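Local atomic coordinates of leucine aminopeptidase 1, chloroplastic (Solanum lycopersicum, PDB entry 5D8N), a protein that removes N-terminal amino acids, leucine by preference, from peptides as a metal-dependent homohexameric aminopeptidase of the M17 family, and also acts as a protein-folding chaperone. Residues Ala428-Asp433 / Leu450-Met455; Asn432-Arg437 / Lys494-His499; Gly415-Ala420 / His499-Gly504. The protein carries 1 engineered substitution. All blocks are in the same frame, centred on the assembly; numbering follows the deposited sequence. Where two conformers were deposited one is given.

All three contacts lie in the catalytic domain, round one margin of its mixed eight-stranded sheet. Contacts 1 and 2 share Asn432 and Asp433 and have centres about 8 Å apart; contact 1 pairs the last two strands, and contact 2 sets the helix between them against strand 496-501. That strand runs on into contact 3, whose centre is about 12 Å from that of contact 1 and 18 Å from that of contact 2. Phe429 O and His499 N, 2.8 Å apart, tie the neighbouring strands together. Contact 3 comes nearest the catalytic centre, with the Asp501 side chain about 7 Å from that of Arg389, a predicted active-site residue. Contacts 1 and 3 also touch the second subunit.

Contact 1 (Ala428-Asp433 / Leu450-Met455); sequences AFTPND and LWRMPM
Ala428 and Arg452 pair as a parallel beta bridge: Ala428 N donates to Trp451 O (2.9 Å), and Met453 N returns a nearly straight bond to Ala428 O (2.8 Å, 168° at the hydrogen). Beside this bridge the packing is tight. The Phe429 ring runs alongside Met453, its CE2 3.4 Å from Met453 CB, while Met455 CG and Pro454 O sit at the ring edge. Met455, with CG beside its backbone N and the next step extended (chi2 -170°), brings SD beside Thr430 N. The pair closes the right-handed beta-alpha-beta unit of strand 426-429, helix 433-446 and strand 450-452, the margin of the sheet within the chain; across it, Trp451 NE1 bonds to Arg452 O of the second subunit. Toward solvent the contact becomes polar. Arg452, extended from CG to NE, reaches past Thr430 so that NH1 and NH2 both hold Asp433 OD1, each at 2.9 Å, with carboxylate and guanidinium planes 80° apart. NH2 also donates to Thr430 O (2.9 Å) from above the carbonyl plane, which helps fix the guanidinium's rotation. A water accepts from Arg452 NE (2.8 Å) and Thr430 N and donates to Met453 O, bridging the diverging chains.

Contact 2 (Asn432-Arg437 / Lys494-His499); sequences NDDLAR and KVQWLH
From Asn432, next to Gln496 with 6.2 Å between their CA atoms, helix 433-437 passes over strand 496-499 at an axis separation of 8.1 Å and a signed crossing angle of -53°. Asn432 occupies the N-cap position, yet its side chain makes no capping bond and turns to the strand instead. With CG anti to the carbonyl carbon (chi1 -53°), OD1 accepts from Trp497 N at 3.0 Å; the bond is nearly straight at the hydrogen, although the donor stands above the carbonyl plane. A water gives a second bond to OD1 (2.7 Å) and one to Val495 O, so two donors grip this amide oxygen. The two side-chain amide planes of Asn432 and Gln496 are only 15° apart, but the amides do not bond to each other; the closest approach of the two residues is Asn432 OD1 to Gln496 CA, 3.4 Å. This is the helix-on-sheet layer of the alpha/beta catalytic domain, in which the helix linking edge strand 450-452 to its neighbour 426-429 covers a sheet face. Leu435 fills the interface. It reaches down from the helix, and its CD2 branch lands on the strand backbone, 3.5 Å from Leu498 N, and against Leu498 CB at 3.7 Å. Gln496 OE1 comes alongside Leu435 CB (3.8 Å). Farther along the helix, Leu498 CD1 rests near Ala436 CA. Trp497 points the opposite way from Leu498, to the other sheet face, where its NE1 bonds to Asp409 and its ring packs on Leu487 and Lys488 of helix 479-488.

Contact 3 (Gly415-Ala420 / His499-Gly504); sequences GAIMVA and HLDVAG
Ile417 rests on Asp501 where helix 416-421 meets the C-terminal end of strand 496-501, in the alpha/beta catalytic domain of the M17 aminopeptidases. The contact between the two segments is made by van der Waals packing, with no hydrogen bond across it. Its first part sets a hydrocarbon branch against a carboxylate: Ile417 CG2 is 3.5 Å from Asp501 CG and about equally far from both oxygens, while Ile417 CB lies 3.6 Å from OD2. The two side chains run alongside in opposite senses, flank against flank. Asp501 CG is anti to its backbone N (chi1 -163°), which swings the carboxylate toward the start of the helix. There the polar demand of the buried group is met outside the two segments: OD2 pairs with Thr414 OG1 and OD1 accepts from Leu413 N, holding the carboxylate at both oxygens. Purely apolar contacts come next, Ala503 CB facing both Ile417 CG2 and Met418 SD at 4.0 Å. The last group is methionine against backbone. Met418 runs out extended to SD (chi2 175°) over the loop after the strand, with CG 3.7 Å from Gly504 N, and the bend at its final torsion (67°) leaves CE 3.9 Å from Gly504 CA.

Contact 1 (Ala428-Asp433 / Leu450-Met455)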
ATOM      1  N   ALA A 428     -18.418   5.885  24.716  1.00 18.36           N
ATOM      2  CA  ALA A 428     -18.298   6.471  26.037  1.00 17.80           C
ATOM      3  C   ALA A 428     -17.425   5.553  26.884  1.00 18.61           C
ATOM      4  O   ALA A 428     -17.680   4.345  26.997  1.00 18.59           O
ATOM      5  CB  ALA A 428     -19.683   6.612  26.677  1.00 17.79           C
ATOM      6  N   PHE A 429     -16.433   6.152  27.533  1.00 18.01           N
ATOM      7  CA  PHE A 429     -15.490   5.420  28.355  1.00 17.57           C
ATOM      8  C   PHE A 429     -15.395   6.065  29.726  1.00 18.19           C
ATOM      9  O   PHE A 429     -15.146   7.262  29.812  1.00 16.86           O
ATOM     10  CB  PHE A 429     -14.093   5.448  27.737  1.00 17.06           C
ATOM     11  CG  PHE A 429     -14.022   4.830  26.371  1.00 16.29           C
ATOM     12  CD1 PHE A 429     -14.320   5.570  25.255  1.00 15.54           C
ATOM     13  CD2 PHE A 429     -13.486   3.573  26.210  1.00 16.76           C
ATOM     14  CE1 PHE A 429     -14.231   5.020  23.997  1.00 15.43           C
ATOM     15  CE2 PHE A 429     -13.403   3.010  24.953  1.00 16.58           C
ATOM     16  CZ  PHE A 429     -13.802   3.727  23.845  1.00 15.95           C
ATOM     17  N   THR A 430     -15.633   5.278  30.775  1.00 18.18           N
ATOM     18  CA  THR A 430     -15.500   5.810  32.126  1.00 20.24           C
ATOM     19  C   THR A 430     -15.180   4.707  33.124  1.00 20.38           C
ATOM     20  O   THR A 430     -15.688   3.608  32.995  1.00 20.52           O
ATOM     21  CB  THR A 430     -16.788   6.545  32.565  1.00 20.23           C
ATOM     22  OG1 THR A 430     -16.641   7.058  33.889  1.00 20.81           O
ATOM     23  CG2 THR A 430     -17.980   5.618  32.539  1.00 19.78           C
ATOM     24  N   PRO A 431     -14.339   5.008  34.125  1.00 20.96           N
ATOM     25  CA  PRO A 431     -14.196   4.137  35.295  1.00 22.55           C
ATOM     26  C   PRO A 431     -15.415   4.167  36.210  1.00 23.87           C
ATOM     27  O   PRO A 431     -15.509   3.373  37.132  1.00 27.38           O
ATOM     28  CB  PRO A 431     -12.978   4.708  36.034  1.00 22.62           C
ATOM     29  CG  PRO A 431     -12.302   5.623  35.057  1.00 23.31           C
ATOM     30  CD  PRO A 431     -13.391   6.133  34.164  1.00 22.23           C
ATOM     31  N   ASN A 432     -16.320   5.121  36.017  1.00 24.02           N
ATOM     32  CA  ASN A 432     -17.315   5.428  37.026  1.00 23.87           C
ATOM     33  C   ASN A 432     -18.711   4.993  36.550  1.00 24.47           C
ATOM     34  O   ASN A 432     -19.299   5.600  35.637  1.00 25.52           O
ATOM     35  CB  ASN A 432     -17.242   6.939  37.345  1.00 24.88           C
ATOM     36  CG  ASN A 432     -15.826   7.417  37.716  1.00 28.64           C
ATOM     37  OD1 ASN A 432     -15.130   8.095  36.939  1.00 26.46           O
ATOM     38  ND2 ASN A 432     -15.431   7.164  38.972  1.00 29.00           N
ATOM     39  N   ASP A 433     -19.226   3.895  37.098  1.00 22.30           N
ATOM     40  CA  ASP A 433     -20.457   3.314  36.581  1.00 23.58           C
ATOM     41  C   ASP A 433     -21.641   4.281  36.695  1.00 24.16           C
ATOM     42  O   ASP A 433     -22.556   4.244  35.877  1.00 22.42           O
ATOM     43  CB  ASP A 433     -20.812   2.032  37.331  1.00 27.16           C
ATOM     44  CG  ASP A 433     -19.931   0.853  36.941  1.00 29.55           C
ATOM     45  OD1 ASP A 433     -19.263   0.888  35.877  1.00 27.55           O
ATOM     46  OD2 ASP A 433     -19.968  -0.129  37.708  1.00 30.51           O
ATOM     47  N   LEU A 450     -25.121   7.036  21.672  1.00 17.73           N
ATOM     48  CA  LEU A 450     -23.826   6.692  22.239  1.00 18.68           C
ATOM     49  C   LEU A 450     -23.879   5.319  22.886  1.00 19.00           C
ATOM     50  O   LEU A 450     -24.953   4.769  23.127  1.00 18.36           O
ATOM     51  CB  LEU A 450     -23.337   7.786  23.211  1.00 19.61           C
ATOM     52  CG  LEU A 450     -24.197   8.210  24.399  1.00 20.20           C
ATOM     53  CD1 LEU A 450     -24.146   7.189  25.524  1.00 24.42           C
ATOM     54  CD2 LEU A 450     -23.748   9.551  24.934  1.00 21.40           C
ATOM     55  N   TRP A 451     -22.708   4.763  23.176  1.00 19.85           N
ATOM     56  CA  TRP A 451     -22.619   3.410  23.707  1.00 17.52           C
ATOM     57  C   TRP A 451     -21.364   3.320  24.562  1.00 18.20           C
ATOM     58  O   TRP A 451     -20.268   3.679  24.124  1.00 18.01           O
ATOM     59  CB  TRP A 451     -22.543   2.406  22.561  1.00 17.19           C
ATOM     60  CG  TRP A 451     -22.688   0.956  22.956  1.00 17.31           C
ATOM     61  CD1 TRP A 451     -21.687   0.066  23.208  1.00 17.29           C
ATOM     62  CD2 TRP A 451     -23.915   0.251  23.184  1.00 18.09           C
ATOM     63  NE1 TRP A 451     -22.211  -1.178  23.505  1.00 17.53           N
ATOM     64  CE2 TRP A 451     -23.581  -1.092  23.471  1.00 18.26           C
ATOM     65  CE3 TRP A 451     -25.262   0.642  23.219  1.00 19.69           C
ATOM     66  CZ2 TRP A 451     -24.542  -2.037  23.824  1.00 19.33           C
ATOM     67  CZ3 TRP A 451     -26.240  -0.333  23.454  1.00 21.94           C
ATOM     68  CH2 TRP A 451     -25.866  -1.667  23.763  1.00 21.81           C
ATOM     69  N   ARG A 452     -21.519   2.811  25.781  1.00 17.97           N
ATOM     70  CA  ARG A 452     -20.369   2.618  26.632  1.00 18.05           C
ATOM     71  C   ARG A 452     -19.473   1.504  26.098  1.00 18.72           C
ATOM     72  O   ARG A 452     -19.944   0.458  25.628  1.00 19.22           O
ATOM     73  CB  ARG A 452     -20.796   2.307  28.053  1.00 17.90           C
ATOM     74  CG  ARG A 452     -19.641   2.417  29.033  1.00 19.09           C
ATOM     75  CD  ARG A 452     -20.011   1.880  30.405  1.00 19.18           C
ATOM     76  NE  ARG A 452     -18.963   2.098  31.393  1.00 20.04           N
ATOM     77  CZ  ARG A 452     -19.049   1.743  32.678  1.00 21.04           C
ATOM     78  NH1 ARG A 452     -20.171   1.256  33.159  1.00 19.67           N
ATOM     79  NH2 ARG A 452     -18.061   2.031  33.523  1.00 22.81           N
ATOM     80  N   MET A 453     -18.172   1.752  26.166  1.00 17.40           N
ATOM     81  CA  MET A 453     -17.170   0.769  25.785  1.00 18.31           C
ATOM     82  C   MET A 453     -16.232   0.550  26.961  1.00 20.28           C
ATOM     83  O   MET A 453     -16.091   1.413  27.831  1.00 21.45           O
ATOM     84  CB  MET A 453     -16.358   1.308  24.595  1.00 18.22           C
ATOM     85  CG  MET A 453     -17.203   1.510  23.355  1.00 20.72           C
ATOM     86  SD  MET A 453     -17.594  -0.073  22.573  1.00 22.22           S
ATOM     87  CE  MET A 453     -16.033  -0.472  21.834  1.00 22.14           C
ATOM     88  N   PRO A 454     -15.616  -0.630  27.031  1.00 19.07           N
ATOM     89  CA  PRO A 454     -14.929  -0.983  28.270  1.00 18.97           C
ATOM     90  C   PRO A 454     -13.542  -0.353  28.348  1.00 20.75           C
ATOM     91  O   PRO A 454     -12.792  -0.378  27.379  1.00 20.58           O
ATOM     92  CB  PRO A 454     -14.802  -2.504  28.149  1.00 19.75           C
ATOM     93  CG  PRO A 454     -14.687  -2.744  26.668  1.00 19.60           C
ATOM     94  CD  PRO A 454     -15.591  -1.713  26.035  1.00 18.69           C
ATOM     95  N   MET A 455     -13.149   0.092  29.530  1.00 21.25           N
ATOM     96  CA  MET A 455     -11.772   0.462  29.771  1.00 21.83           C
ATOM     97  C   MET A 455     -10.939  -0.721  30.242  1.00 22.23           C
ATOM     98  O   MET A 455     -10.687  -0.888  31.438  1.00 22.49           O
ATOM     99  CB  MET A 455     -11.732   1.624  30.757  1.00 24.85           C
ATOM    100  CG  MET A 455     -12.293   2.866  30.067  1.00 28.10           C
ATOM    101  SD  MET A 455     -12.069   4.380  30.994  1.00 30.30           S
ATOM    102  CE  MET A 455     -10.300   4.565  30.852  1.00 29.00           C
TER
HETATM  103  O   HOH W   1     -16.336   2.431  30.344  1.00 18.64           O
HETATM  104  O   HOH W   2     -15.128   0.444  31.784  1.00 20.80           O

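Contact 2 (Asn432-Arg437 / Lys494-His499)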
ATOM      1  N   ASN A 432     -16.320   5.121  36.017  1.00 24.02           N
ATOM      2  CA  ASN A 432     -17.315   5.428  37.026  1.00 23.87           C
ATOM      3  C   ASN A 432     -18.711   4.993  36.550  1.00 24.47           C
ATOM      4  O   ASN A 432     -19.299   5.600  35.637  1.00 25.52           O
ATOM      5  CB  ASN A 432     -17.242   6.939  37.345  1.00 24.88           C
ATOM      6  CG  ASN A 432     -15.826   7.417  37.716  1.00 28.64           C
ATOM      7  OD1 ASN A 432     -15.130   8.095  36.939  1.00 26.46           O
ATOM      8  ND2 ASN A 432     -15.431   7.164  38.972  1.00 29.00           N
ATOM      9  N   ASP A 433     -19.226   3.895  37.098  1.00 22.30           N
ATOM     10  CA  ASP A 433     -20.457   3.314  36.581  1.00 23.58           C
ATOM     11  C   ASP A 433     -21.641   4.281  36.695  1.00 24.16           C
ATOM     12  O   ASP A 433     -22.556   4.244  35.877  1.00 22.42           O
ATOM     13  CB  ASP A 433     -20.812   2.032  37.331  1.00 27.16           C
ATOM     14  CG  ASP A 433     -19.931   0.853  36.941  1.00 29.55           C
ATOM     15  OD1 ASP A 433     -19.263   0.888  35.877  1.00 27.55           O
ATOM     16  OD2 ASP A 433     -19.968  -0.129  37.708  1.00 30.51           O
ATOM     17  N   ASP A 434     -21.692   5.022  37.799  0.52 24.27           N
ATOM     18  CA  ASP A 434     -22.745   6.003  38.018  0.52 27.05           C
ATOM     19  C   ASP A 434     -22.736   7.074  36.926  0.52 25.27           C
ATOM     20  O   ASP A 434     -23.802   7.507  36.491  0.52 24.90           O
ATOM     21  CB  ASP A 434     -22.630   6.678  39.392  0.52 32.51           C
ATOM     22  CG  ASP A 434     -23.826   7.576  39.706  0.52 37.81           C
ATOM     23  OD1 ASP A 434     -24.941   7.026  39.803  0.52 38.20           O
ATOM     24  OD2 ASP A 434     -23.689   8.823  39.794  0.52 40.93           O
ATOM     25  N   LEU A 435     -21.560   7.582  36.562  1.00 24.20           N
ATOM     26  CA  LEU A 435     -21.490   8.644  35.574  1.00 22.13           C
ATOM     27  C   LEU A 435     -21.866   8.088  34.215  1.00 22.90           C
ATOM     28  O   LEU A 435     -22.569   8.767  33.469  1.00 25.16           O
ATOM     29  CB  LEU A 435     -20.110   9.257  35.540  1.00 21.40           C
ATOM     30  CG  LEU A 435     -19.855  10.373  34.537  1.00 20.24           C
ATOM     31  CD1 LEU A 435     -20.888  11.477  34.675  1.00 20.24           C
ATOM     32  CD2 LEU A 435     -18.442  10.907  34.706  1.00 19.55           C
ATOM     33  N   ALA A 436     -21.532   6.822  33.951  1.00 20.91           N
ATOM     34  CA  ALA A 436     -21.963   6.191  32.715  1.00 21.02           C
ATOM     35  C   ALA A 436     -23.480   6.236  32.631  1.00 22.18           C
ATOM     36  O   ALA A 436     -24.061   6.574  31.590  1.00 20.56           O
ATOM     37  CB  ALA A 436     -21.486   4.752  32.619  1.00 22.59           C
ATOM     38  N   ARG A 437     -24.125   5.865  33.733  0.50 22.57           N
ATOM     39  CA  ARG A 437     -25.580   5.819  33.787  0.50 24.94           C
ATOM     40  C   ARG A 437     -26.196   7.204  33.582  0.50 23.69           C
ATOM     41  O   ARG A 437     -27.173   7.342  32.846  0.50 23.75           O
ATOM     42  CB  ARG A 437     -26.075   5.197  35.100  0.50 28.81           C
ATOM     43  CG  ARG A 437     -27.594   5.173  35.210  0.50 33.55           C
ATOM     44  CD  ARG A 437     -28.100   4.853  36.621  0.50 40.55           C
ATOM     45  NE  ARG A 437     -27.321   5.572  37.624  0.50 42.39           N
ATOM     46  CZ  ARG A 437     -27.419   6.876  37.851  0.50 39.17           C
ATOM     47  NH1 ARG A 437     -28.451   7.580  37.394  0.50 37.43           N
ATOM     48  NH2 ARG A 437     -26.464   7.455  38.555  0.50 38.55           N
ATOM     49  N   LYS A 494     -10.058  10.887  42.346  1.00 30.54           N
ATOM     50  CA  LYS A 494     -11.237  11.258  43.105  1.00 36.06           C
ATOM     51  C   LYS A 494     -12.279  12.001  42.254  1.00 32.78           C
ATOM     52  O   LYS A 494     -13.353  12.335  42.733  1.00 35.07           O
ATOM     53  CB  LYS A 494     -10.840  12.086  44.335  1.00 41.07           C
ATOM     54  CG  LYS A 494     -10.652  13.576  44.061  1.00 49.25           C
ATOM     55  CD  LYS A 494      -9.367  14.116  44.699  1.00 65.69           C
ATOM     56  CE  LYS A 494      -9.388  15.618  44.981  1.00 64.88           C
ATOM     57  NZ  LYS A 494      -9.605  16.409  43.729  1.00 61.58           N
ATOM     58  N   VAL A 495     -11.948  12.368  41.029  1.00 27.55           N
ATOM     59  CA  VAL A 495     -12.934  13.063  40.203  1.00 26.64           C
ATOM     60  C   VAL A 495     -13.633  12.015  39.344  1.00 25.95           C
ATOM     61  O   VAL A 495     -12.986  11.162  38.750  1.00 29.26           O
ATOM     62  CB  VAL A 495     -12.226  14.131  39.357  1.00 29.04           C
ATOM     63  CG1 VAL A 495     -13.202  14.814  38.424  1.00 29.40           C
ATOM     64  CG2 VAL A 495     -11.580  15.172  40.268  1.00 31.61           C
ATOM     65  N   GLN A 496     -14.948  12.089  39.213  1.00 24.22           N
ATOM     66  CA  GLN A 496     -15.628  11.213  38.256  1.00 23.64           C
ATOM     67  C   GLN A 496     -15.442  11.753  36.841  1.00 22.59           C
ATOM     68  O   GLN A 496     -15.481  12.958  36.621  1.00 24.59           O
ATOM     69  CB  GLN A 496     -17.121  11.141  38.545  1.00 27.62           C
ATOM     70  CG  GLN A 496     -17.475  10.614  39.921  1.00 30.99           C
ATOM     71  CD  GLN A 496     -18.955  10.306  40.033  1.00 36.12           C
ATOM     72  OE1 GLN A 496     -19.725  10.540  39.116  1.00 37.82           O
ATOM     73  NE2 GLN A 496     -19.371   9.882  41.199  1.00 44.11           N
ATOM     74  N   TRP A 497     -15.116  10.880  35.902  1.00 21.19           N
ATOM     75  CA  TRP A 497     -14.697  11.318  34.583  1.00 19.84           C
ATOM     76  C   TRP A 497     -15.154  10.330  33.529  1.00 19.05           C
ATOM     77  O   TRP A 497     -15.039   9.113  33.686  1.00 18.41           O
ATOM     78  CB  TRP A 497     -13.194  11.525  34.550  1.00 20.19           C
ATOM     79  CG  TRP A 497     -12.605  11.483  33.159  1.00 20.03           C
ATOM     80  CD1 TRP A 497     -12.719  12.450  32.190  1.00 20.50           C
ATOM     81  CD2 TRP A 497     -11.968  10.365  32.537  1.00 19.85           C
ATOM     82  NE1 TRP A 497     -12.103  12.041  31.048  1.00 21.18           N
ATOM     83  CE2 TRP A 497     -11.604  10.776  31.242  1.00 21.31           C
ATOM     84  CE3 TRP A 497     -11.476   9.154  33.018  1.00 20.51           C
ATOM     85  CZ2 TRP A 497     -10.857   9.972  30.384  1.00 21.34           C
ATOM     86  CZ3 TRP A 497     -10.774   8.330  32.138  1.00 21.77           C
ATOM     87  CH2 TRP A 497     -10.462   8.752  30.851  1.00 21.03           C
ATOM     88  N   LEU A 498     -15.739  10.888  32.479  1.00 19.44           N
ATOM     89  CA  LEU A 498     -16.106  10.134  31.288  1.00 21.20           C
ATOM     90  C   LEU A 498     -15.579  10.786  30.013  1.00 19.82           C
ATOM     91  O   LEU A 498     -15.685  12.001  29.813  1.00 18.76           O
ATOM     92  CB  LEU A 498     -17.617   9.992  31.196  1.00 21.65           C
ATOM     93  CG  LEU A 498     -18.205   9.186  30.026  1.00 19.59           C
ATOM     94  CD1 LEU A 498     -19.490   8.556  30.507  1.00 20.67           C
ATOM     95  CD2 LEU A 498     -18.505  10.042  28.818  1.00 18.51           C
ATOM     96  N   HIS A 499     -15.114   9.929  29.118  1.00 19.67           N
ATOM     97  CA  HIS A 499     -14.533  10.343  27.841  1.00 20.83           C
ATOM     98  C   HIS A 499     -15.476   9.890  26.726  1.00 19.52           C
ATOM     99  O   HIS A 499     -15.838   8.711  26.651  1.00 18.07           O
ATOM    100  CB  HIS A 499     -13.158   9.689  27.661  1.00 18.65           C
ATOM    101  CG  HIS A 499     -12.696   9.616  26.245  1.00 18.71           C
ATOM    102  ND1 HIS A 499     -12.433  10.734  25.495  1.00 18.49           N
ATOM    103  CD2 HIS A 499     -12.316   8.562  25.484  1.00 19.93           C
ATOM    104  CE1 HIS A 499     -11.973  10.379  24.310  1.00 19.04           C
ATOM    105  NE2 HIS A 499     -11.887   9.063  24.281  1.00 20.28           N
TER
HETATM  106  O   HOH W   3     -12.523   8.873  37.084  1.00 32.92           O

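Contact 3 (Gly415-Ala420 / His499-Gly504)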
ATOM      1  N   GLY A 415      -9.904   6.833  14.775  1.00 22.25           N
ATOM      2  CA  GLY A 415     -10.650   6.143  13.712  1.00 20.90           C
ATOM      3  C   GLY A 415     -11.209   4.828  14.247  1.00 20.68           C
ATOM      4  O   GLY A 415     -12.185   4.277  13.738  1.00 20.69           O
ATOM      5  N   ALA A 416     -10.544   4.266  15.250  1.00 20.66           N
ATOM      6  CA  ALA A 416     -10.904   2.942  15.726  1.00 19.85           C
ATOM      7  C   ALA A 416     -12.352   2.931  16.222  1.00 20.14           C
ATOM      8  O   ALA A 416     -13.067   1.929  16.082  1.00 18.68           O
ATOM      9  CB  ALA A 416      -9.983   2.531  16.847  1.00 20.98           C
ATOM     10  N   ILE A 417     -12.775   4.012  16.872  1.00 18.66           N
ATOM     11  CA  ILE A 417     -14.152   4.030  17.402  1.00 19.49           C
ATOM     12  C   ILE A 417     -15.198   3.999  16.290  1.00 17.84           C
ATOM     13  O   ILE A 417     -16.245   3.415  16.462  1.00 17.27           O
ATOM     14  CB  ILE A 417     -14.421   5.225  18.344  1.00 19.13           C
ATOM     15  CG1 ILE A 417     -15.665   4.968  19.168  1.00 19.45           C
ATOM     16  CG2 ILE A 417     -14.587   6.510  17.546  1.00 21.60           C
ATOM     17  CD1 ILE A 417     -15.511   3.807  20.132  1.00 20.78           C
ATOM     18  N   MET A 418     -14.882   4.560  15.126  1.00 18.59           N
ATOM     19  CA  MET A 418     -15.772   4.451  13.970  1.00 20.29           C
ATOM     20  C   MET A 418     -15.761   3.052  13.357  1.00 19.06           C
ATOM     21  O   MET A 418     -16.795   2.564  12.937  1.00 19.24           O
ATOM     22  CB  MET A 418     -15.457   5.487  12.887  1.00 21.80           C
ATOM     23  CG  MET A 418     -15.643   6.924  13.371  1.00 24.69           C
ATOM     24  SD  MET A 418     -15.131   8.161  12.156  1.00 27.44           S
ATOM     25  CE  MET A 418     -16.359   7.901  10.877  1.00 33.66           C
ATOM     26  N   VAL A 419     -14.636   2.354  13.383  1.00 20.23           N
ATOM     27  CA  VAL A 419     -14.635   0.933  13.011  1.00 18.88           C
ATOM     28  C   VAL A 419     -15.577   0.169  13.917  1.00 18.42           C
ATOM     29  O   VAL A 419     -16.442  -0.557  13.444  1.00 18.48           O
ATOM     30  CB  VAL A 419     -13.245   0.307  13.091  1.00 19.51           C
ATOM     31  CG1 VAL A 419     -13.340  -1.205  12.875  1.00 21.45           C
ATOM     32  CG2 VAL A 419     -12.343   0.928  12.029  1.00 20.14           C
ATOM     33  N   ALA A 420     -15.516   0.482  15.205  1.00 17.75           N
ATOM     34  CA  ALA A 420     -16.290  -0.212  16.228  1.00 17.44           C
ATOM     35  C   ALA A 420     -17.789   0.071  16.159  1.00 18.05           C
ATOM     36  O   ALA A 420     -18.611  -0.842  16.330  1.00 15.70           O
ATOM     37  CB  ALA A 420     -15.763   0.187  17.594  1.00 17.27           C
ATOM     38  N   HIS A 499     -15.114   9.929  29.118  1.00 19.67           N
ATOM     39  CA  HIS A 499     -14.533  10.343  27.841  1.00 20.83           C
ATOM     40  C   HIS A 499     -15.476   9.890  26.726  1.00 19.52           C
ATOM     41  O   HIS A 499     -15.838   8.711  26.651  1.00 18.07           O
ATOM     42  CB  HIS A 499     -13.158   9.689  27.661  1.00 18.65           C
ATOM     43  CG  HIS A 499     -12.696   9.616  26.245  1.00 18.71           C
ATOM     44  ND1 HIS A 499     -12.433  10.734  25.495  1.00 18.49           N
ATOM     45  CD2 HIS A 499     -12.316   8.562  25.484  1.00 19.93           C
ATOM     46  CE1 HIS A 499     -11.973  10.379  24.310  1.00 19.04           C
ATOM     47  NE2 HIS A 499     -11.887   9.063  24.281  1.00 20.28           N
ATOM     48  N   LEU A 500     -15.832  10.831  25.864  1.00 19.25           N
ATOM     49  CA  LEU A 500     -16.713  10.534  24.752  1.00 21.89           C
ATOM     50  C   LEU A 500     -15.980  10.727  23.427  1.00 22.83           C
ATOM     51  O   LEU A 500     -15.574  11.846  23.077  1.00 21.62           O
ATOM     52  CB  LEU A 500     -17.950  11.416  24.854  1.00 27.05           C
ATOM     53  CG  LEU A 500     -19.198  10.931  24.116  1.00 30.72           C
ATOM     54  CD1 LEU A 500     -19.715   9.613  24.671  1.00 29.84           C
ATOM     55  CD2 LEU A 500     -20.299  11.986  24.145  1.00 33.23           C
ATOM     56  N   ASP A 501     -15.721   9.610  22.748  1.00 20.78           N
ATOM     57  CA  ASP A 501     -15.035   9.607  21.448  1.00 19.28           C
ATOM     58  C   ASP A 501     -16.095   9.790  20.358  1.00 18.71           C
ATOM     59  O   ASP A 501     -16.819   8.855  19.974  1.00 19.08           O
ATOM     60  CB  ASP A 501     -14.243   8.302  21.266  1.00 18.88           C
ATOM     61  CG  ASP A 501     -13.188   8.369  20.145  1.00 19.91           C
ATOM     62  OD1 ASP A 501     -13.234   9.299  19.314  1.00 18.51           O
ATOM     63  OD2 ASP A 501     -12.285   7.483  20.106  1.00 20.28           O
ATOM     64  N   VAL A 502     -16.137  11.000  19.819  1.00 18.11           N
ATOM     65  CA  VAL A 502     -17.197  11.454  18.918  1.00 17.50           C
ATOM     66  C   VAL A 502     -16.703  11.630  17.476  1.00 19.38           C
ATOM     67  O   VAL A 502     -17.312  12.339  16.689  1.00 19.40           O
ATOM     68  CB  VAL A 502     -17.782  12.806  19.383  1.00 18.14           C
ATOM     69  CG1 VAL A 502     -18.414  12.674  20.761  1.00 20.62           C
ATOM     70  CG2 VAL A 502     -16.741  13.910  19.427  1.00 17.81           C
ATOM     71  N   ALA A 503     -15.627  10.949  17.114  1.00 19.50           N
ATOM     72  CA  ALA A 503     -15.116  10.994  15.755  1.00 21.46           C
ATOM     73  C   ALA A 503     -16.177  10.826  14.681  1.00 23.14           C
ATOM     74  O   ALA A 503     -16.098  11.489  13.647  1.00 24.92           O
ATOM     75  CB  ALA A 503     -14.014   9.965  15.553  1.00 20.48           C
ATOM     76  N   GLY A 504     -17.128   9.917  14.879  1.00 20.30           N
ATOM     77  CA  GLY A 504     -18.162   9.698  13.862  1.00 20.11           C
ATOM     78  C   GLY A 504     -19.209  10.787  13.856  1.00 19.74           C
ATOM     79  O   GLY A 504     -19.423  11.428  12.833  1.00 19.55           O
TER